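Local coordinates for protein alkaline serine protease (Pseudoalteromonas sp., PDB 1Y9Z) that probably hydrolyses peptide bonds in proteins as a cold-adapted, subtilisin-like serine protease from an Antarctic bacterium, at residues T295-K299 with D328-S333; A253-E259 with L348-V354; P59-A64 with V209-E213; F10-L16 with M418-V422; P248-S252 with V354-G358. One frame throughout, in Å; residues are numbered along the deposited sequence.

Interaction 1 of 5, residues T295-K299 with D328-S333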
# COMPACT_ATOMS: atom_id res chain seq x y z
N THR A 295 16.03 -16.33 -7.36
CA THR A 295 17.08 -15.37 -7.03
C THR A 295 18.45 -16.04 -6.91
O THR A 295 19.43 -15.57 -7.49
CB THR A 295 16.76 -14.64 -5.72
OG1 THR A 295 15.46 -14.04 -5.81
CG2 THR A 295 17.79 -13.55 -5.45
N LYS A 296 18.51 -17.13 -6.15
CA LYS A 296 19.77 -17.84 -5.95
C LYS A 296 20.28 -18.50 -7.23
O LYS A 296 21.49 -18.61 -7.43
CB LYS A 296 19.62 -18.89 -4.84
CG LYS A 296 20.92 -19.59 -4.48
CD LYS A 296 20.73 -20.52 -3.30
CE LYS A 296 22.04 -21.20 -2.91
NZ LYS A 296 21.87 -22.08 -1.72
N ALA A 297 19.36 -18.95 -8.08
CA ALA A 297 19.76 -19.59 -9.33
C ALA A 297 20.65 -18.61 -10.09
O ALA A 297 21.69 -18.98 -10.64
CB ALA A 297 18.53 -19.92 -10.16
N CYS A 298 20.24 -17.35 -10.10
CA CYS A 298 20.98 -16.29 -10.76
C CYS A 298 22.32 -16.05 -10.07
O CYS A 298 23.36 -15.99 -10.72
CB CYS A 298 20.17 -15.00 -10.75
SG CYS A 298 19.03 -14.72 -12.15
N LYS A 299 22.28 -15.91 -8.74
CA LYS A 299 23.48 -15.66 -7.95
C LYS A 299 24.52 -16.76 -8.13
O LYS A 299 25.70 -16.48 -8.34
CB LYS A 299 23.12 -15.55 -6.47
CG LYS A 299 24.30 -15.29 -5.55
CD LYS A 299 24.97 -13.96 -5.86
CE LYS A 299 26.21 -13.74 -5.01
NZ LYS A 299 27.27 -14.74 -5.30
N ASP A 328 23.16 -15.86 0.89
CA ASP A 328 23.81 -16.02 -0.41
C ASP A 328 23.65 -14.83 -1.33
O ASP A 328 24.53 -14.55 -2.15
CB ASP A 328 23.26 -17.27 -1.10
CG ASP A 328 23.46 -18.53 -0.28
OD1 ASP A 328 22.80 -19.55 -0.58
OD2 ASP A 328 24.28 -18.51 0.66
N ILE A 329 22.53 -14.12 -1.22
CA ILE A 329 22.27 -12.97 -2.08
C ILE A 329 22.96 -11.71 -1.56
O ILE A 329 22.37 -10.92 -0.83
CB ILE A 329 20.76 -12.71 -2.21
CG1 ILE A 329 20.03 -14.03 -2.50
CG2 ILE A 329 20.51 -11.72 -3.34
CD1 ILE A 329 20.56 -14.79 -3.71
N THR A 330 24.22 -11.55 -1.95
CA THR A 330 25.02 -10.40 -1.54
C THR A 330 25.10 -9.34 -2.64
O THR A 330 25.88 -8.39 -2.54
CB THR A 330 26.45 -10.85 -1.17
OG1 THR A 330 27.00 -11.61 -2.25
CG2 THR A 330 26.43 -11.70 0.09
N VAL A 331 24.30 -9.52 -3.68
CA VAL A 331 24.26 -8.57 -4.79
C VAL A 331 22.88 -7.92 -4.83
O VAL A 331 21.93 -8.44 -4.24
CB VAL A 331 24.52 -9.28 -6.14
CG1 VAL A 331 25.86 -9.99 -6.11
CG2 VAL A 331 23.39 -10.26 -6.43
N PRO A 332 22.76 -6.78 -5.52
CA PRO A 332 21.45 -6.12 -5.59
C PRO A 332 20.46 -6.92 -6.43
O PRO A 332 20.75 -7.30 -7.57
CB PRO A 332 21.77 -4.75 -6.18
CG PRO A 332 22.97 -5.03 -7.04
CD PRO A 332 23.79 -5.95 -6.17
N SER A 333 19.28 -7.18 -5.87
CA SER A 333 18.24 -7.91 -6.57
C SER A 333 16.91 -7.18 -6.42
O SER A 333 16.64 -6.59 -5.37
CB SER A 333 18.15 -9.35 -6.04
OG SER A 333 17.91 -9.38 -4.65
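Thr-295, Lys-296 and Lys-299, on one side of helix 291-300, pack against an inverse gamma turn centred on Ile-329, a helix-on-loop contact in what is probably the inserted beta-barrel domain. The apolar part converges on a single methyl. Ile-329 CD1 presses on Thr-295 CG2 at 3.5 Å, closer than ordinary van der Waals contact, and also meets Lys-299 CB at 3.8 Å and Lys-296 CA at 3.9 Å. Thr-295 can offer its methyl because its OG1 is turned back to Glu-291 O within the helix.

The aliphatic chain of Lys-299, bent at chi2 (63°) and again at chi4, forms the second group of contacts. Its CE lies 3.4 Å from Asp-328 O, the carbonyl that closes the turn with a weak bond from Thr-330 N, and 3.9 Å from Val-331 CG1. With an alanine here, Val-331 CG1 and the rim of the turn would probably lose the chain that covers them.

The charged part lies on the other flank. Lys-296, extended throughout, spans the gap to the carboxylate of Asp-328, and this salt bridge, weak as a hydrogen bond, brings Lys-296 NZ to 2.9 Å from Asp-328 OD1.

Interaction 2 of 5, residues A253-E259 with L348-V354; sequences ATGALAE and LGQSTTV
Leu-257 packs on Leu-348 just before strand 351-360 begins. Its CB lies 3.5 Å from Thr-352 OG1 and a little farther from Gln-350 O. CG, swung anti to the backbone N (chi1 -175°), meets Leu-348 CD2 at 3.6 Å, and at the tip CD2 touches the same methyl at 3.8 Å, the two leucines crossing at a slant. Beyond them Leu-257 also rests on Ile-276 and Leu-278 of strand 275-280.

Gln-350 O, next to this leucine, is used twice. It takes Leu-257 N at 2.9 Å from one face of its carbonyl plane and Thr-352 OG1 at 3.1 Å from the opposite face. A valine in place of Thr-352 would probably cost Gln-350 O its bond from the threonine hydroxyl and leave the turn before the strand freer to shift. Leu-257 O is met in the carbonyl plane, on a lone pair, by Gly-349 N in a somewhat bent bond.

Farther along, Gly-255 and Thr-352 exchange two backbone bonds, as do Ala-253 and Val-354. Between those pairs Thr-254 and Thr-353 link their hydroxyls, OG1 to OG1 at 2.9 Å, and the Thr-254 methyl leans over Ser-351 OG. With strand axes 131° apart, the arrangement is that of a strongly twisted antiparallel pair inside the large mixed sheet of what is probably the inserted beta-barrel domain, flanked by strands 275-280 and 214-221.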
# COMPACT_ATOMS: atom_id res chain seq x y z
N ALA A 253 24.68 -2.40 -9.73
CA ALA A 253 25.40 -3.38 -10.53
C ALA A 253 25.10 -3.10 -12.00
O ALA A 253 23.97 -2.78 -12.36
CB ALA A 253 24.95 -4.79 -10.17
N THR A 254 26.13 -3.20 -12.84
CA THR A 254 25.97 -2.95 -14.26
C THR A 254 26.57 -4.09 -15.09
O THR A 254 27.66 -4.57 -14.80
CB THR A 254 26.66 -1.63 -14.67
OG1 THR A 254 26.08 -0.55 -13.94
CG2 THR A 254 26.48 -1.38 -16.17
N GLY A 255 25.84 -4.50 -16.12
CA GLY A 255 26.31 -5.58 -16.97
C GLY A 255 25.31 -5.90 -18.06
O GLY A 255 24.19 -5.40 -18.06
N ALA A 256 25.72 -6.74 -19.01
CA ALA A 256 24.83 -7.13 -20.10
C ALA A 256 23.67 -7.93 -19.53
O ALA A 256 23.86 -8.78 -18.66
CB ALA A 256 25.59 -7.96 -21.12
N LEU A 257 22.46 -7.66 -20.02
CA LEU A 257 21.28 -8.36 -19.56
C LEU A 257 21.22 -9.77 -20.14
O LEU A 257 21.30 -9.95 -21.35
CB LEU A 257 20.01 -7.59 -19.95
CG LEU A 257 18.69 -8.16 -19.43
CD1 LEU A 257 18.66 -8.09 -17.91
CD2 LEU A 257 17.53 -7.36 -20.02
N ALA A 258 21.08 -10.76 -19.26
CA ALA A 258 20.99 -12.15 -19.67
C ALA A 258 19.90 -12.81 -18.84
O ALA A 258 19.75 -12.52 -17.66
CB ALA A 258 22.32 -12.85 -19.43
N GLU A 259 19.12 -13.69 -19.47
CA GLU A 259 18.04 -14.35 -18.76
C GLU A 259 18.30 -15.82 -18.47
O GLU A 259 18.84 -16.55 -19.30
CB GLU A 259 16.73 -14.22 -19.54
CG GLU A 259 15.63 -15.16 -19.06
CD GLU A 259 14.27 -14.82 -19.64
OE1 GLU A 259 14.18 -14.52 -20.84
OE2 GLU A 259 13.28 -14.87 -18.87
N LEU A 348 17.56 -7.98 -23.93
CA LEU A 348 18.63 -8.90 -23.59
C LEU A 348 19.91 -8.59 -24.35
O LEU A 348 19.89 -8.33 -25.55
CB LEU A 348 18.19 -10.34 -23.88
CG LEU A 348 17.09 -10.91 -22.98
CD1 LEU A 348 16.75 -12.33 -23.42
CD2 LEU A 348 17.55 -10.89 -21.54
N GLY A 349 21.03 -8.62 -23.63
CA GLY A 349 22.32 -8.35 -24.25
C GLY A 349 22.77 -6.91 -24.07
O GLY A 349 23.95 -6.60 -24.23
N GLN A 350 21.84 -6.03 -23.74
CA GLN A 350 22.16 -4.62 -23.55
C GLN A 350 22.64 -4.31 -22.14
O GLN A 350 22.24 -4.97 -21.17
CB GLN A 350 20.93 -3.76 -23.88
CG GLN A 350 20.54 -3.81 -25.35
CD GLN A 350 19.32 -2.96 -25.67
OE1 GLN A 350 19.26 -1.78 -25.33
NE2 GLN A 350 18.33 -3.57 -26.33
N SER A 351 23.51 -3.31 -22.02
CA SER A 351 24.05 -2.91 -20.73
C SER A 351 22.92 -2.45 -19.83
O SER A 351 22.15 -1.56 -20.18
CB SER A 351 25.06 -1.77 -20.92
OG SER A 351 25.64 -1.40 -19.68
N THR A 352 22.82 -3.08 -18.66
CA THR A 352 21.76 -2.75 -17.71
C THR A 352 22.32 -2.47 -16.32
O THR A 352 23.26 -3.13 -15.87
CB THR A 352 20.75 -3.91 -17.60
OG1 THR A 352 20.26 -4.23 -18.90
CG2 THR A 352 19.59 -3.53 -16.70
N THR A 353 21.73 -1.49 -15.64
CA THR A 353 22.15 -1.15 -14.30
C THR A 353 20.98 -1.36 -13.35
O THR A 353 19.92 -0.77 -13.51
CB THR A 353 22.59 0.32 -14.20
OG1 THR A 353 23.69 0.55 -15.09
CG2 THR A 353 23.03 0.66 -12.77
N VAL A 354 21.18 -2.24 -12.37
CA VAL A 354 20.16 -2.53 -11.37
C VAL A 354 20.67 -1.93 -10.08
O VAL A 354 21.84 -2.08 -9.73
CB VAL A 354 19.97 -4.04 -11.17
CG1 VAL A 354 18.94 -4.30 -10.08
CG2 VAL A 354 19.53 -4.68 -12.48

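Interaction 3 of 5, residues P59-A64 with V209-E213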
# COMPACT_ATOMS: atom_id res chain seq x y z
N PRO A 59 6.60 11.67 13.65
CA PRO A 59 6.45 10.24 13.91
C PRO A 59 7.52 9.63 14.81
O PRO A 59 7.25 8.69 15.56
CB PRO A 59 6.46 9.63 12.51
CG PRO A 59 7.30 10.60 11.73
CD PRO A 59 6.80 11.93 12.21
N GLY A 60 8.73 10.17 14.74
CA GLY A 60 9.82 9.62 15.53
C GLY A 60 10.59 8.67 14.63
O GLY A 60 10.49 8.76 13.40
N ASN A 61 11.36 7.76 15.22
CA ASN A 61 12.15 6.82 14.44
C ASN A 61 11.45 5.49 14.23
O ASN A 61 10.82 4.96 15.15
CB ASN A 61 13.50 6.57 15.13
CG ASN A 61 14.24 7.85 15.44
OD1 ASN A 61 14.46 8.68 14.56
ND2 ASN A 61 14.65 8.01 16.70
N ASN A 62 11.56 4.95 13.02
CA ASN A 62 10.97 3.66 12.67
C ASN A 62 9.50 3.59 13.08
O ASN A 62 9.05 2.61 13.68
CB ASN A 62 11.76 2.56 13.36
CG ASN A 62 13.26 2.76 13.22
OD1 ASN A 62 13.80 2.78 12.11
ND2 ASN A 62 13.95 2.93 14.35
N ASN A 63 8.75 4.63 12.72
CA ASN A 63 7.33 4.72 13.04
C ASN A 63 6.68 5.45 11.87
O ASN A 63 5.86 6.34 12.06
CB ASN A 63 7.17 5.52 14.34
CG ASN A 63 5.78 5.44 14.92
OD1 ASN A 63 5.13 4.40 14.86
ND2 ASN A 63 5.32 6.53 15.51
N ALA A 64 7.04 5.02 10.66
CA ALA A 64 6.58 5.64 9.42
C ALA A 64 5.24 5.19 8.83
O ALA A 64 4.81 5.71 7.81
CB ALA A 64 7.66 5.49 8.36
N VAL A 209 7.43 8.02 3.26
CA VAL A 209 7.78 7.47 4.57
C VAL A 209 8.62 8.54 5.25
O VAL A 209 9.10 9.48 4.60
CB VAL A 209 8.60 6.16 4.49
CG1 VAL A 209 7.74 5.05 3.88
CG2 VAL A 209 9.88 6.37 3.71
N THR A 210 8.78 8.42 6.57
CA THR A 210 9.58 9.38 7.32
C THR A 210 10.90 9.59 6.59
O THR A 210 11.56 8.62 6.19
CB THR A 210 9.84 8.85 8.74
OG1 THR A 210 8.57 8.60 9.37
CG2 THR A 210 10.63 9.86 9.56
N VAL A 211 11.28 10.85 6.41
CA VAL A 211 12.50 11.20 5.69
C VAL A 211 13.71 10.36 6.07
O VAL A 211 14.07 10.25 7.24
CB VAL A 211 12.83 12.70 5.88
CG1 VAL A 211 14.18 13.03 5.24
CG2 VAL A 211 11.73 13.55 5.24
N GLY A 212 14.32 9.76 5.05
CA GLY A 212 15.51 8.95 5.24
C GLY A 212 15.32 7.50 5.63
O GLY A 212 16.29 6.75 5.66
N GLU A 213 14.09 7.09 5.92
CA GLU A 213 13.85 5.71 6.34
C GLU A 213 13.39 4.78 5.23
O GLU A 213 13.19 3.59 5.45
CB GLU A 213 12.82 5.69 7.48
CG GLU A 213 13.30 6.42 8.73
CD GLU A 213 12.39 6.23 9.93
OE1 GLU A 213 12.82 6.57 11.04
OE2 GLU A 213 11.25 5.74 9.76
O HOH W 1 9.48 7.09 11.46
O HOH W 2 14.04 8.84 11.86
O HOH W 3 15.44 5.13 11.47
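Glu-213 reaches Asn-62, and Thr-210 reaches Pro-59 and Ala-64, through similar first torsions. In Glu-213, CG stands beside the backbone N (chi1 -62°) and the chain then runs out extended, carrying the carboxylate across to the other loop. In Thr-210, chi1 of -58° sets OG1 beside its own N, facing the opposing segment.

The two residues are the ends of a type II turn, closed by Glu-213 N bonding to Thr-210 O, with Gly-212 taking the positive phi that such a turn needs. Glu-213 OE1 accepts Asn-62 N at 2.9 Å in a nearly straight bond, on the syn side but 27° out of the carboxylate plane. Waters 2 and 3 also donate to OE1, linking it to Asn-61 OD1 and Asn-62 OD1, a set of donors consistent with an ionised carboxylate. Asn-62 ND2 is hydrogen-bonded to Glu-101 OE1.

Water 1 has four partners. It donates to Gly-60 O and Glu-213 OE2, each at 2.8 Å, and accepts from Asn-63 N and from Thr-210 OG1, the latter at 2.7 Å. Thr-210 OG1 also lies 3.3 Å from Pro-59 CG and 3.4 Å from Ala-64 CB, while Thr-210 N is buried with no partner in the model.

Asn-63 braces its own loop, its ND2 bonding to Pro-59 O and to Phe-99 O. Ala-64 directly precedes helix 65-74, whose first residue, His-65, lines the phenylmethanesulfonic acid pocket, and Ala-64 and Val-209 both rest on Tyr-365 of strand 362-365.

Interaction 4 of 5, residues F10-L16 with M418-V422; sequences FVGATVL and MINAV
Val-11 and Ile-419 form the inner part of this contact, their side chains crossing at a slant with Val-11 CG1 3.6 Å from Ile-419 CG2. That branch of Ile-419 stands between its backbone N and carbonyl carbon, on the side facing Val-11, because CG1 takes the position anti to N (chi1 -172°). On one flank, Met-418, bent at chi2 and chi3, brings its CE methyl to the edge of the Phe-10 ring, near the ring plane and 4.0 Å from Phe-10 CB. On the other, Leu-16 CD1 comes down on Ala-421 CB at 3.8 Å. The outer valines, Val-15 and Val-422, meet at about a right angle through their CG2 methyls, unusually close and so best read with caution.

Two helix ends meet here. Gly-12, at positive phi, closes helix 6-10 in a Schellman motif, while Asn-420 is the N-cap of helix 421-430, its OD1 holding Ala-423 N. Between them Val-11 O takes Ala-421 N at 2.9 Å almost head-on, so a carbonyl at the end of one helix satisfies a first-turn N-H of the other. Gly-12 O is buried with no polar partner in the model, 3.1 Å from Ala-421 CB.

The contact thus ties the start of the chain to its last helix. Val-378 of helix 368-385 packs on Val-11, Ile-419 and Ala-421. Ile-198 of strand 196-201 touches Ile-419, and Pro-201 touches Val-11 and Met-418.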
# COMPACT_ATOMS: atom_id res chain seq x y z
N PHE A 10 -5.43 2.69 -10.70
CA PHE A 10 -6.46 1.64 -10.66
C PHE A 10 -7.79 2.03 -10.02
O PHE A 10 -8.84 1.61 -10.50
CB PHE A 10 -5.92 0.39 -9.95
CG PHE A 10 -5.07 -0.49 -10.83
CD1 PHE A 10 -5.12 -1.88 -10.68
CD2 PHE A 10 -4.22 0.05 -11.79
CE1 PHE A 10 -4.32 -2.70 -11.47
CE2 PHE A 10 -3.42 -0.77 -12.58
CZ PHE A 10 -3.47 -2.15 -12.42
N VAL A 11 -7.75 2.82 -8.96
CA VAL A 11 -8.98 3.22 -8.28
C VAL A 11 -9.70 4.34 -9.02
O VAL A 11 -10.83 4.70 -8.67
CB VAL A 11 -8.70 3.67 -6.83
CG1 VAL A 11 -8.04 2.54 -6.05
CG2 VAL A 11 -7.83 4.92 -6.82
N GLY A 12 -9.05 4.88 -10.05
CA GLY A 12 -9.65 5.95 -10.83
C GLY A 12 -9.76 7.27 -10.11
O GLY A 12 -10.82 7.90 -10.12
N ALA A 13 -8.67 7.71 -9.49
CA ALA A 13 -8.66 8.98 -8.77
C ALA A 13 -7.93 10.05 -9.57
O ALA A 13 -8.16 11.25 -9.37
CB ALA A 13 -7.99 8.80 -7.41
N THR A 14 -7.07 9.62 -10.48
CA THR A 14 -6.30 10.55 -11.31
C THR A 14 -7.15 11.26 -12.35
O THR A 14 -6.77 12.32 -12.84
CB THR A 14 -5.15 9.82 -12.03
OG1 THR A 14 -5.69 8.81 -12.90
CG2 THR A 14 -4.22 9.16 -11.02
N VAL A 15 -8.30 10.69 -12.68
CA VAL A 15 -9.20 11.28 -13.67
C VAL A 15 -10.17 12.29 -13.08
O VAL A 15 -10.72 13.13 -13.79
CB VAL A 15 -10.00 10.20 -14.41
CG1 VAL A 15 -9.06 9.36 -15.27
CG2 VAL A 15 -10.73 9.32 -13.42
N LEU A 16 -10.40 12.21 -11.77
CA LEU A 16 -11.30 13.15 -11.10
C LEU A 16 -10.47 14.32 -10.57
O LEU A 16 -9.25 14.34 -10.73
CB LEU A 16 -12.02 12.46 -9.94
CG LEU A 16 -12.98 11.32 -10.29
CD1 LEU A 16 -13.62 10.78 -9.02
CD2 LEU A 16 -14.06 11.84 -11.25
N MET A 418 -13.11 -4.11 -6.42
CA MET A 418 -12.21 -2.96 -6.43
C MET A 418 -12.97 -1.64 -6.44
O MET A 418 -13.86 -1.44 -7.26
CB MET A 418 -11.30 -3.03 -7.66
CG MET A 418 -10.20 -1.99 -7.66
SD MET A 418 -9.00 -2.29 -6.35
CE MET A 418 -7.46 -2.13 -7.25
N ILE A 419 -12.61 -0.75 -5.52
CA ILE A 419 -13.26 0.55 -5.44
C ILE A 419 -13.08 1.28 -6.77
O ILE A 419 -12.03 1.18 -7.40
CB ILE A 419 -12.68 1.38 -4.27
CG1 ILE A 419 -13.51 2.65 -4.07
CG2 ILE A 419 -11.21 1.70 -4.52
CD1 ILE A 419 -13.26 3.35 -2.75
N ASN A 420 -14.12 2.00 -7.19
CA ASN A 420 -14.11 2.72 -8.45
C ASN A 420 -14.62 4.14 -8.23
O ASN A 420 -15.83 4.37 -8.16
CB ASN A 420 -15.01 2.00 -9.46
CG ASN A 420 -14.89 2.55 -10.87
OD1 ASN A 420 -14.84 3.77 -11.06
ND2 ASN A 420 -14.85 1.67 -11.85
N ALA A 421 -13.69 5.09 -8.14
CA ALA A 421 -14.04 6.49 -7.90
C ALA A 421 -14.96 7.09 -8.96
O ALA A 421 -15.96 7.73 -8.62
CB ALA A 421 -12.77 7.32 -7.79
N VAL A 422 -14.63 6.88 -10.23
CA VAL A 422 -15.43 7.42 -11.32
C VAL A 422 -16.87 6.93 -11.28
O VAL A 422 -17.81 7.73 -11.36
CB VAL A 422 -14.81 7.05 -12.69
CG1 VAL A 422 -15.66 7.63 -13.82
CG2 VAL A 422 -13.40 7.59 -12.78

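Interaction 5 of 5, residues P248-S252 with V354-G358; sequences PINAS and VSNQG
Asn-356 and Ala-251 mark the point where a loop joins the antiparallel pairing of strands 252-263 and 351-360 within a mixed sheet. The tight part is built around Asn-356, which is gripped twice. Its backbone N reaches Ala-251 O at 3.0 Å in a nearly straight bond, and its side-chain ND2 reaches Ile-249 O at 3.1 Å, with that oxygen lying close to the plane of the amide. The return bond of a regular pair is absent: Ala-251 N is close to Asn-356 O but badly angled. The side chain of Asn-356 thus fastens a segment that the backbones alone join incompletely. ND2 has a second acceptor in Ser-333 O, and strands 214-221 and 333-336 pack round this buried asparagine.

The more exposed side is held mainly without cross-segment hydrogen bonds. Ser-252 faces Ser-355 as a non-hydrogen-bonded pair, with Ser-252 OG against Ser-355 CB at 3.2 Å. Asn-250 turns its amide almost perpendicular to that of Asn-356 (87°), and its OD1 is held by Arg-215 NE. The same amide fits closely over the backbone of Gly-358, where any CB would run into Asn-250 ND2, and Asn-250 CG sits 3.6 Å from Gly-358 N.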
# COMPACT_ATOMS: atom_id res chain seq x y z
N PRO A 248 19.04 -5.80 3.97
CA PRO A 248 18.96 -5.25 2.62
C PRO A 248 20.31 -5.04 1.94
O PRO A 248 21.29 -4.67 2.59
CB PRO A 248 18.23 -3.93 2.83
CG PRO A 248 18.73 -3.50 4.18
CD PRO A 248 18.64 -4.79 4.97
N ILE A 249 20.35 -5.30 0.64
CA ILE A 249 21.56 -5.09 -0.13
C ILE A 249 21.31 -3.82 -0.93
O ILE A 249 20.49 -3.81 -1.85
CB ILE A 249 21.84 -6.24 -1.13
CG1 ILE A 249 22.14 -7.54 -0.36
CG2 ILE A 249 23.03 -5.88 -2.02
CD1 ILE A 249 23.35 -7.46 0.55
N ASN A 250 21.98 -2.74 -0.54
CA ASN A 250 21.85 -1.47 -1.22
C ASN A 250 23.13 -1.17 -1.98
O ASN A 250 24.14 -0.78 -1.39
CB ASN A 250 21.55 -0.35 -0.22
CG ASN A 250 20.19 -0.49 0.43
OD1 ASN A 250 19.22 -0.85 -0.23
ND2 ASN A 250 20.12 -0.19 1.72
N ALA A 251 23.08 -1.38 -3.28
CA ALA A 251 24.23 -1.15 -4.15
C ALA A 251 23.76 -1.14 -5.59
O ALA A 251 22.58 -1.39 -5.87
CB ALA A 251 25.27 -2.26 -3.95
N SER A 252 24.68 -0.86 -6.50
CA SER A 252 24.36 -0.83 -7.92
C SER A 252 25.23 -1.84 -8.65
O SER A 252 26.35 -2.13 -8.23
CB SER A 252 24.60 0.57 -8.50
OG SER A 252 23.76 1.52 -7.88
N VAL A 354 21.18 -2.24 -12.37
CA VAL A 354 20.16 -2.53 -11.37
C VAL A 354 20.67 -1.93 -10.08
O VAL A 354 21.84 -2.08 -9.73
CB VAL A 354 19.97 -4.04 -11.17
CG1 VAL A 354 18.94 -4.30 -10.08
CG2 VAL A 354 19.53 -4.68 -12.48
N SER A 355 19.80 -1.24 -9.35
CA SER A 355 20.23 -0.62 -8.12
C SER A 355 19.18 -0.58 -7.02
O SER A 355 17.99 -0.38 -7.28
CB SER A 355 20.70 0.80 -8.39
OG SER A 355 19.66 1.59 -8.94
N ASN A 356 19.64 -0.78 -5.79
CA ASN A 356 18.79 -0.70 -4.61
C ASN A 356 19.42 0.44 -3.83
O ASN A 356 20.64 0.47 -3.64
CB ASN A 356 18.84 -1.98 -3.78
CG ASN A 356 18.05 -3.11 -4.41
OD1 ASN A 356 17.09 -2.88 -5.15
ND2 ASN A 356 18.42 -4.34 -4.09
N GLN A 357 18.60 1.39 -3.38
CA GLN A 357 19.12 2.53 -2.64
C GLN A 357 18.40 2.73 -1.31
O GLN A 357 17.17 2.73 -1.26
CB GLN A 357 18.98 3.79 -3.49
CG GLN A 357 19.76 3.73 -4.80
CD GLN A 357 19.41 4.87 -5.73
OE1 GLN A 357 19.50 6.04 -5.37
NE2 GLN A 357 19.02 4.53 -6.96
N GLY A 358 19.17 2.90 -0.25
CA GLY A 358 18.59 3.12 1.06
C GLY A 358 18.56 4.61 1.36
O GLY A 358 18.89 5.43 0.51

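Overall arrangement
Interactions 1, 2 and 5 form one cluster in what is probably the inserted beta-barrel domain, their centres 12 to 15 Å apart. Interactions 2 and 5 share Val-354 and follow the same strand, 351-360. Interaction 1 touches both: Pro-332 CG lies 3.7 Å from Ala-253 CB, and Pro-332 CB 3.5 Å from Ala-251 O. Interaction 3 belongs to the region between this cluster and the phenylmethanesulfonic acid pocket, its nearest atoms about 5 Å from interaction 5 and its Asn-63 side chain about 9 Å from the bound ligand. Interaction 4 encloses all the others along the chain and lies apart, its centre about 29 Å from that of interaction 3, with the Met-418 side chain about 10 Å from a bound calcium ion.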